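Local atomic coordinates of ribosomal RNA methyltransferase, putative (Plasmodium falciparum, PDB entry 2PLW), a protein that binds S-adenosylmethionine in an FtsJ-like domain and probably transfers its methyl group to a uridine 2'-oxygen of ribosomal RNA. Residues 4-7 and 8-11; 11-14 and 15-19; 37-40 and 41-44. One frame throughout, in Å; residues are numbered along the deposited sequence.

Contact 1 (4-7 and 8-11); sequences SRAA and YKLI. With SO4 (sulfate ion), chain B.
Arg5 O receives Tyr8 N at 3.1 Å, and Ala6 O receives Lys9 N at 2.9 Å, each donor standing well above the carbonyl plane, about 50° out of it. These i to i+3 links overlap a type I turn from Ser4 to Ala7 that leads into the helix; the first i to i+4 bond, Ile11 N to Ala7 O at 3.0 Å, is nearly straight (N-H...O 171°). Ahead of them Ser4 OG takes Ala6 N at 2.9 Å, a capping bond. Among the side chains, Tyr8 lays its ring edge beside Arg5 O, which lies 3.5 Å from CD2, and its hydroxyl donates to sulfate O1 at 2.8 Å; the sulfate, probably from the crystallisation liquor, also takes Tyr2 N. Lys9 bends at its third torsion (chi3 -75°), bringing CE back alongside Ala6 CB at 4.1 Å. Ile11 drapes CG1 and CD1 over Ala7 O. Beyond the segments, Ala6 O also accepts from Trp36 NE1, and Ala6 touches the bound S-adenosylmethionine. The arrangement is a capped helix N-terminus, here bordering the cofactor pocket of a Rossmann-like class I methyltransferase.

Contact 2 (11-14 and 15-19); sequences IELD and NKYLF
Leu13 and Asp14 meet Tyr17, Leu18 and Phe19 in a local contact at the C-terminal end of helix 7-17, where the chain turns off the helix. Backbone bonds carry the helix to its end: Tyr17 N reaches Leu13 O at 2.8 Å, and Leu18 N reaches Asp14 O at the same length but with a more bent N-H...O angle of 138°. Leu18 then leaves helical geometry with positive phi (41°), which swings Phe19 back beneath the last turn. There Asp14 OD1 takes Phe19 N at 2.9 Å, nearly along the carboxylate C-O axis, and the same oxygen also receives Leu20 N, so one side-chain atom holds two successive amides of the departing chain. The carboxyl group reaches them because CG is anti to the backbone N (chi1 -171°). OD1 also sits 3.6 Å above the centre of one face of the Phe19 ring, while Tyr17 CB lies at the ring's edge. The other carboxylate oxygen, OD2, forms a salt bridge with Arg43, consistent with a charged form of this buried acid.

In the Rossmann-like fold of this FtsJ-like domain, the helix end packs on the sheet: Phe19 touches Thr149 and Ile151 of strand 148-155, and Tyr17 touches Val192 of strand 188-196. Leu13 fills the angle between the two aromatic side chains, its CB 4.1 Å from Phe19 CE2 and its CD2 4.1 Å from Tyr17 CE2, with Leu13 O at the edge of the Tyr17 ring. On another side of the helix Asn15 runs beside Ile11, pointing the same way, and brings ND2 to 3.6 Å from Ile11 CG2; Asn15 OD1 accepts from Arg43 NH1.

Contact 3 (37-40 and 41-44); sequences CQVI and LERT
Cys37 O begins a regular ladder of backbone bonds by accepting Leu41 N at 3.0 Å, while the Leu41 side chain leans its CG against the same carbonyl oxygen. Gln38 O takes Glu42 N, and the Glu42 chain, extended beyond CG, runs past this oxygen, with CG 3.5 Å away. The polar ends of both residues turn to the N-terminal arm: Gln38 OE1 accepts from Arg3 N, and Glu42 OE1 bonds with Tyr2 OH. Val39 O meets Arg43 N at 2.9 Å, nearly in line with its carbonyl bond. Val39 and Arg43 lie side by side, pointing the same way, CG1 of the valine 4.2 Å from CG of the arginine; a bend at chi2 (-147°) directs the rest of the arginine chain toward its partners Asp14 and Asn15. Ile40 O closes the helix with a double grip from Thr44, whose OG1 donates over a short 2.6 Å and whose N adds a weak bond at 3.1 Å. The hydroxyl can return to this carbonyl because OG1 lies between the backbone N and the carbonyl carbon (chi1 61°), which leaves the buried Thr44 hydroxyl bonded to the helix end. Helix 35-43 is the connection of a beta-alpha-beta unit between strands 24-29 and 49-55: Ile40 packs on Ile26 and Ile51, Leu41 and Thr44 on Ile51, and Val39 faces Ala7 and Leu10 of helix 7-17.

Contact 1 runs from the loop before helix 7-17 onto its first turns, and contact 2 follows directly to the end of that helix; they share Ile11 and have centres about 11 Å apart. Contact 3 comes later in the chain on helix 35-43, its centre about 11 Å from that of contact 1 and 12 Å from that of contact 2. The two helices pack together: Ala7 CB lies 3.5 Å from Val39 CG2, and Leu10 CD2 lies 3.8 Å from Ile40 CG1. Near the helix ends, contact 3 reaches contact 2 through Arg43. All three lie in the FtsJ-like domain. Both helices begin next to the S-adenosylmethionine site, with Ala6 just ahead of helix 7-17 and Ser35 and Trp36 at the start of helix 35-43.

Contact 1 (4-7 and 8-11)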
loop_
_atom_site.group_PDB
_atom_site.type_symbol
_atom_site.label_atom_id
_atom_site.label_comp_id
_atom_site.label_asym_id
_atom_site.label_seq_id
_atom_site.Cartn_x
_atom_site.Cartn_y
_atom_site.Cartn_z
ATOM N N SER A 4 3.612 -16.241 3.451
ATOM C CA SER A 4 4.471 -15.518 4.388
ATOM C C SER A 4 3.695 -15.305 5.659
ATOM O O SER A 4 2.472 -15.233 5.652
ATOM C CB SER A 4 4.881 -14.132 3.825
ATOM O OG SER A 4 5.446 -13.309 4.849
ATOM N N ARG A 5 4.421 -15.178 6.767
ATOM C CA ARG A 5 3.787 -14.867 8.041
ATOM C C ARG A 5 3.356 -13.385 8.104
ATOM O O ARG A 5 2.631 -12.984 9.011
ATOM C CB ARG A 5 4.700 -15.268 9.202
ATOM C CG ARG A 5 4.858 -16.791 9.290
ATOM C CD ARG A 5 5.588 -17.248 10.548
ATOM N NE ARG A 5 5.827 -18.690 10.474
ATOM C CZ ARG A 5 6.898 -19.231 9.900
ATOM N NH1 ARG A 5 7.842 -18.441 9.392
ATOM N NH2 ARG A 5 7.038 -20.553 9.837
ATOM N N ALA A 6 3.801 -12.592 7.126
ATOM C CA ALA A 6 3.306 -11.194 6.975
ATOM C C ALA A 6 1.757 -11.105 6.893
ATOM O O ALA A 6 1.165 -10.088 7.301
ATOM C CB ALA A 6 3.943 -10.518 5.757
ATOM N N ALA A 7 1.108 -12.164 6.388
ATOM C CA ALA A 7 -0.361 -12.246 6.362
ATOM C C ALA A 7 -0.983 -11.825 7.684
ATOM O O ALA A 7 -1.994 -11.151 7.698
ATOM C CB ALA A 7 -0.837 -13.678 5.998
ATOM N N TYR A 8 -0.370 -12.210 8.802
ATOM C CA TYR A 8 -0.968 -11.916 10.105
ATOM C C TYR A 8 -0.969 -10.433 10.465
ATOM O O TYR A 8 -1.810 -10.005 11.242
ATOM C CB TYR A 8 -0.334 -12.782 11.201
ATOM C CG TYR A 8 -0.690 -14.236 10.945
ATOM C CD1 TYR A 8 -1.963 -14.709 11.232
ATOM C CD2 TYR A 8 0.236 -15.114 10.370
ATOM C CE1 TYR A 8 -2.324 -16.035 10.981
ATOM C CE2 TYR A 8 -0.109 -16.431 10.090
ATOM C CZ TYR A 8 -1.393 -16.886 10.403
ATOM O OH TYR A 8 -1.758 -18.196 10.163
ATOM N N LYS A 9 -0.042 -9.665 9.886
ATOM C CA LYS A 9 -0.065 -8.201 10.028
ATOM C C LYS A 9 -1.277 -7.601 9.323
ATOM O O LYS A 9 -1.867 -6.667 9.815
ATOM C CB LYS A 9 1.224 -7.584 9.471
ATOM C CG LYS A 9 2.438 -7.976 10.309
ATOM C CD LYS A 9 3.699 -7.185 9.966
ATOM C CE LYS A 9 4.306 -7.661 8.675
ATOM N NZ LYS A 9 5.798 -7.531 8.638
ATOM N N LEU A 10 -1.620 -8.108 8.138
ATOM C CA LEU A 10 -2.805 -7.576 7.449
ATOM C C LEU A 10 -4.088 -7.988 8.154
ATOM O O LEU A 10 -5.016 -7.191 8.310
ATOM C CB LEU A 10 -2.819 -7.946 5.965
ATOM C CG LEU A 10 -3.983 -7.280 5.200
ATOM C CD1 LEU A 10 -3.942 -5.729 5.273
ATOM C CD2 LEU A 10 -3.934 -7.721 3.758
ATOM N N ILE A 11 -4.129 -9.241 8.612
ATOM C CA ILE A 11 -5.271 -9.707 9.421
ATOM C C ILE A 11 -5.497 -8.788 10.647
ATOM O O ILE A 11 -6.618 -8.389 10.937
ATOM C CB ILE A 11 -5.068 -11.190 9.827
ATOM C CG1 ILE A 11 -5.166 -12.084 8.592
ATOM C CG2 ILE A 11 -6.082 -11.611 10.901
ATOM C CD1 ILE A 11 -4.474 -13.437 8.734
HETATM S S SO4 B . -0.510 -20.586 7.788
HETATM O O1 SO4 B . 0.097 -19.375 8.351
HETATM O O2 SO4 B . -1.166 -21.293 8.887
HETATM O O3 SO4 B . -1.486 -20.267 6.755
HETATM O O4 SO4 B . 0.517 -21.387 7.157
#

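Contact 2 (11-14 and 15-19)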
loop_
_atom_site.group_PDB
_atom_site.type_symbol
_atom_site.label_atom_id
_atom_site.label_comp_id
_atom_site.label_asym_id
_atom_site.label_seq_id
_atom_site.Cartn_x
_atom_site.Cartn_y
_atom_site.Cartn_z
ATOM N N ILE A 11 -4.129 -9.241 8.612
ATOM C CA ILE A 11 -5.271 -9.707 9.421
ATOM C C ILE A 11 -5.497 -8.788 10.647
ATOM O O ILE A 11 -6.618 -8.389 10.937
ATOM C CB ILE A 11 -5.068 -11.190 9.827
ATOM C CG1 ILE A 11 -5.166 -12.084 8.592
ATOM C CG2 ILE A 11 -6.082 -11.611 10.901
ATOM C CD1 ILE A 11 -4.474 -13.437 8.734
ATOM N N GLU A 12 -4.423 -8.436 11.351
ATOM C CA GLU A 12 -4.496 -7.538 12.493
ATOM C C GLU A 12 -5.023 -6.161 12.067
ATOM O O GLU A 12 -5.912 -5.603 12.702
ATOM C CB GLU A 12 -3.108 -7.428 13.137
ATOM C CG GLU A 12 -2.979 -6.410 14.248
ATOM C CD GLU A 12 -1.550 -6.279 14.781
ATOM O OE1 GLU A 12 -0.675 -7.114 14.421
ATOM O OE2 GLU A 12 -1.318 -5.317 15.570
ATOM N N LEU A 13 -4.464 -5.630 10.975
ATOM C CA LEU A 13 -4.867 -4.327 10.469
ATOM C C LEU A 13 -6.354 -4.290 10.121
ATOM O O LEU A 13 -7.062 -3.360 10.512
ATOM C CB LEU A 13 -4.032 -3.943 9.247
ATOM C CG LEU A 13 -2.619 -3.430 9.549
ATOM C CD1 LEU A 13 -1.816 -3.426 8.253
ATOM C CD2 LEU A 13 -2.679 -2.039 10.171
ATOM N N ASP A 14 -6.815 -5.292 9.377
ATOM C CA ASP A 14 -8.204 -5.317 8.934
ATOM C C ASP A 14 -9.143 -5.592 10.105
ATOM O O ASP A 14 -10.236 -5.058 10.160
ATOM C CB ASP A 14 -8.447 -6.312 7.809
ATOM C CG ASP A 14 -9.849 -6.166 7.203
ATOM O OD1 ASP A 14 -10.195 -5.051 6.763
ATOM O OD2 ASP A 14 -10.637 -7.137 7.239
ATOM N N ASN A 15 -8.696 -6.416 11.044
ATOM C CA ASN A 15 -9.475 -6.625 12.278
ATOM C C ASN A 15 -9.743 -5.343 13.072
ATOM O O ASN A 15 -10.824 -5.165 13.655
ATOM C CB ASN A 15 -8.768 -7.664 13.155
ATOM C CG ASN A 15 -9.013 -9.079 12.691
ATOM O OD1 ASN A 15 -9.860 -9.347 11.820
ATOM N ND2 ASN A 15 -8.277 -10.012 13.285
ATOM N N LYS A 16 -8.760 -4.444 13.087
ATOM C CA LYS A 16 -8.839 -3.207 13.844
ATOM C C LYS A 16 -9.509 -2.100 13.030
ATOM O O LYS A 16 -10.356 -1.347 13.545
ATOM C CB LYS A 16 -7.431 -2.782 14.302
ATOM C CG LYS A 16 -7.387 -1.499 15.176
ATOM C CD LYS A 16 -5.972 -1.173 15.636
ATOM C CE LYS A 16 -5.937 -0.143 16.771
ATOM N NZ LYS A 16 -5.820 -0.784 18.137
ATOM N N TYR A 17 -9.131 -1.996 11.756
ATOM C CA TYR A 17 -9.561 -0.859 10.947
ATOM C C TYR A 17 -10.663 -1.146 9.937
ATOM O O TYR A 17 -11.194 -0.198 9.350
ATOM C CB TYR A 17 -8.348 -0.185 10.291
ATOM C CG TYR A 17 -7.352 0.317 11.308
ATOM C CD1 TYR A 17 -7.550 1.536 11.984
ATOM C CD2 TYR A 17 -6.217 -0.425 11.609
ATOM C CE1 TYR A 17 -6.625 1.995 12.914
ATOM C CE2 TYR A 17 -5.295 0.013 12.540
ATOM C CZ TYR A 17 -5.503 1.219 13.193
ATOM O OH TYR A 17 -4.574 1.628 14.116
ATOM N N LEU A 18 -11.006 -2.427 9.750
ATOM C CA LEU A 18 -12.138 -2.898 8.923
ATOM C C LEU A 18 -12.338 -2.171 7.600
ATOM O O LEU A 18 -13.298 -1.398 7.437
ATOM C CB LEU A 18 -13.468 -2.872 9.710
ATOM C CG LEU A 18 -13.991 -4.055 10.549
ATOM C CD1 LEU A 18 -14.196 -5.358 9.728
ATOM C CD2 LEU A 18 -13.126 -4.279 11.773
ATOM N N PHE A 19 -11.437 -2.435 6.661
ATOM C CA PHE A 19 -11.416 -1.727 5.390
ATOM C C PHE A 19 -11.669 -2.669 4.225
ATOM O O PHE A 19 -12.057 -2.218 3.153
ATOM C CB PHE A 19 -10.092 -0.951 5.212
ATOM C CG PHE A 19 -8.863 -1.753 5.553
ATOM C CD1 PHE A 19 -8.291 -2.599 4.597
ATOM C CD2 PHE A 19 -8.274 -1.666 6.823
ATOM C CE1 PHE A 19 -7.148 -3.341 4.894
ATOM C CE2 PHE A 19 -7.136 -2.422 7.134
ATOM C CZ PHE A 19 -6.570 -3.250 6.156
#

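Contact 3 (37-40 and 41-44)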
loop_
_atom_site.group_PDB
_atom_site.type_symbol
_atom_site.label_atom_id
_atom_site.label_comp_id
_atom_site.label_asym_id
_atom_site.label_seq_id
_atom_site.Cartn_x
_atom_site.Cartn_y
_atom_site.Cartn_z
ATOM N N CYS A 37 -2.123 -10.586 -0.500
ATOM C CA CYS A 37 -3.053 -10.887 -1.585
ATOM C C CYS A 37 -3.947 -12.075 -1.172
ATOM O O CYS A 37 -5.148 -12.054 -1.406
ATOM C CB CYS A 37 -2.317 -11.184 -2.879
ATOM S SG CYS A 37 -1.793 -9.653 -3.734
ATOM N N GLN A 38 -3.344 -13.084 -0.560
ATOM C CA GLN A 38 -4.121 -14.226 -0.056
ATOM C C GLN A 38 -5.117 -13.829 1.013
ATOM O O GLN A 38 -6.250 -14.298 0.991
ATOM C CB GLN A 38 -3.197 -15.292 0.520
ATOM C CG GLN A 38 -2.325 -15.914 -0.512
ATOM C CD GLN A 38 -1.393 -16.886 0.120
ATOM O OE1 GLN A 38 -0.456 -16.491 0.807
ATOM N NE2 GLN A 38 -1.624 -18.175 -0.120
ATOM N N VAL A 39 -4.711 -12.968 1.949
ATOM C CA VAL A 39 -5.619 -12.501 3.012
ATOM C C VAL A 39 -6.779 -11.710 2.404
ATOM O O VAL A 39 -7.943 -11.881 2.781
ATOM C CB VAL A 39 -4.871 -11.603 4.043
ATOM C CG1 VAL A 39 -5.852 -10.854 4.931
ATOM C CG2 VAL A 39 -3.900 -12.441 4.880
ATOM N N ILE A 40 -6.452 -10.841 1.448
ATOM C CA ILE A 40 -7.466 -10.053 0.760
ATOM C C ILE A 40 -8.483 -10.955 0.064
ATOM O O ILE A 40 -9.693 -10.701 0.143
ATOM C CB ILE A 40 -6.839 -9.025 -0.235
ATOM C CG1 ILE A 40 -5.981 -7.998 0.525
ATOM C CG2 ILE A 40 -7.956 -8.295 -1.014
ATOM C CD1 ILE A 40 -4.964 -7.245 -0.411
ATOM N N LEU A 41 -7.995 -12.010 -0.583
ATOM C CA LEU A 41 -8.885 -13.018 -1.185
ATOM C C LEU A 41 -9.816 -13.667 -0.156
ATOM O O LEU A 41 -11.014 -13.736 -0.386
ATOM C CB LEU A 41 -8.094 -14.075 -1.953
ATOM C CG LEU A 41 -7.533 -13.738 -3.324
ATOM C CD1 LEU A 41 -6.544 -14.814 -3.726
ATOM C CD2 LEU A 41 -8.636 -13.635 -4.396
ATOM N N GLU A 42 -9.268 -14.104 0.975
ATOM C CA GLU A 42 -10.060 -14.730 2.048
ATOM C C GLU A 42 -11.161 -13.845 2.593
ATOM O O GLU A 42 -12.293 -14.294 2.816
ATOM C CB GLU A 42 -9.161 -15.081 3.227
ATOM C CG GLU A 42 -8.278 -16.248 2.994
ATOM C CD GLU A 42 -7.299 -16.447 4.129
ATOM O OE1 GLU A 42 -7.130 -15.523 4.978
ATOM O OE2 GLU A 42 -6.680 -17.527 4.157
ATOM N N ARG A 43 -10.805 -12.592 2.851
ATOM C CA ARG A 43 -11.703 -11.668 3.503
ATOM C C ARG A 43 -12.742 -11.114 2.540
ATOM O O ARG A 43 -13.745 -10.553 2.966
ATOM C CB ARG A 43 -10.913 -10.570 4.184
ATOM C CG ARG A 43 -9.995 -11.149 5.230
ATOM C CD ARG A 43 -9.819 -10.238 6.375
ATOM N NE ARG A 43 -9.525 -11.005 7.574
ATOM C CZ ARG A 43 -9.734 -10.573 8.808
ATOM N NH1 ARG A 43 -10.205 -9.357 9.025
ATOM N NH2 ARG A 43 -9.427 -11.358 9.826
ATOM N N THR A 44 -12.510 -11.289 1.244
ATOM C CA THR A 44 -13.483 -10.824 0.260
ATOM C C THR A 44 -14.076 -12.020 -0.504
ATOM O O THR A 44 -14.541 -11.864 -1.613
ATOM C CB THR A 44 -12.861 -9.773 -0.713
ATOM O OG1 THR A 44 -11.772 -10.360 -1.417
ATOM C CG2 THR A 44 -12.350 -8.534 0.025
#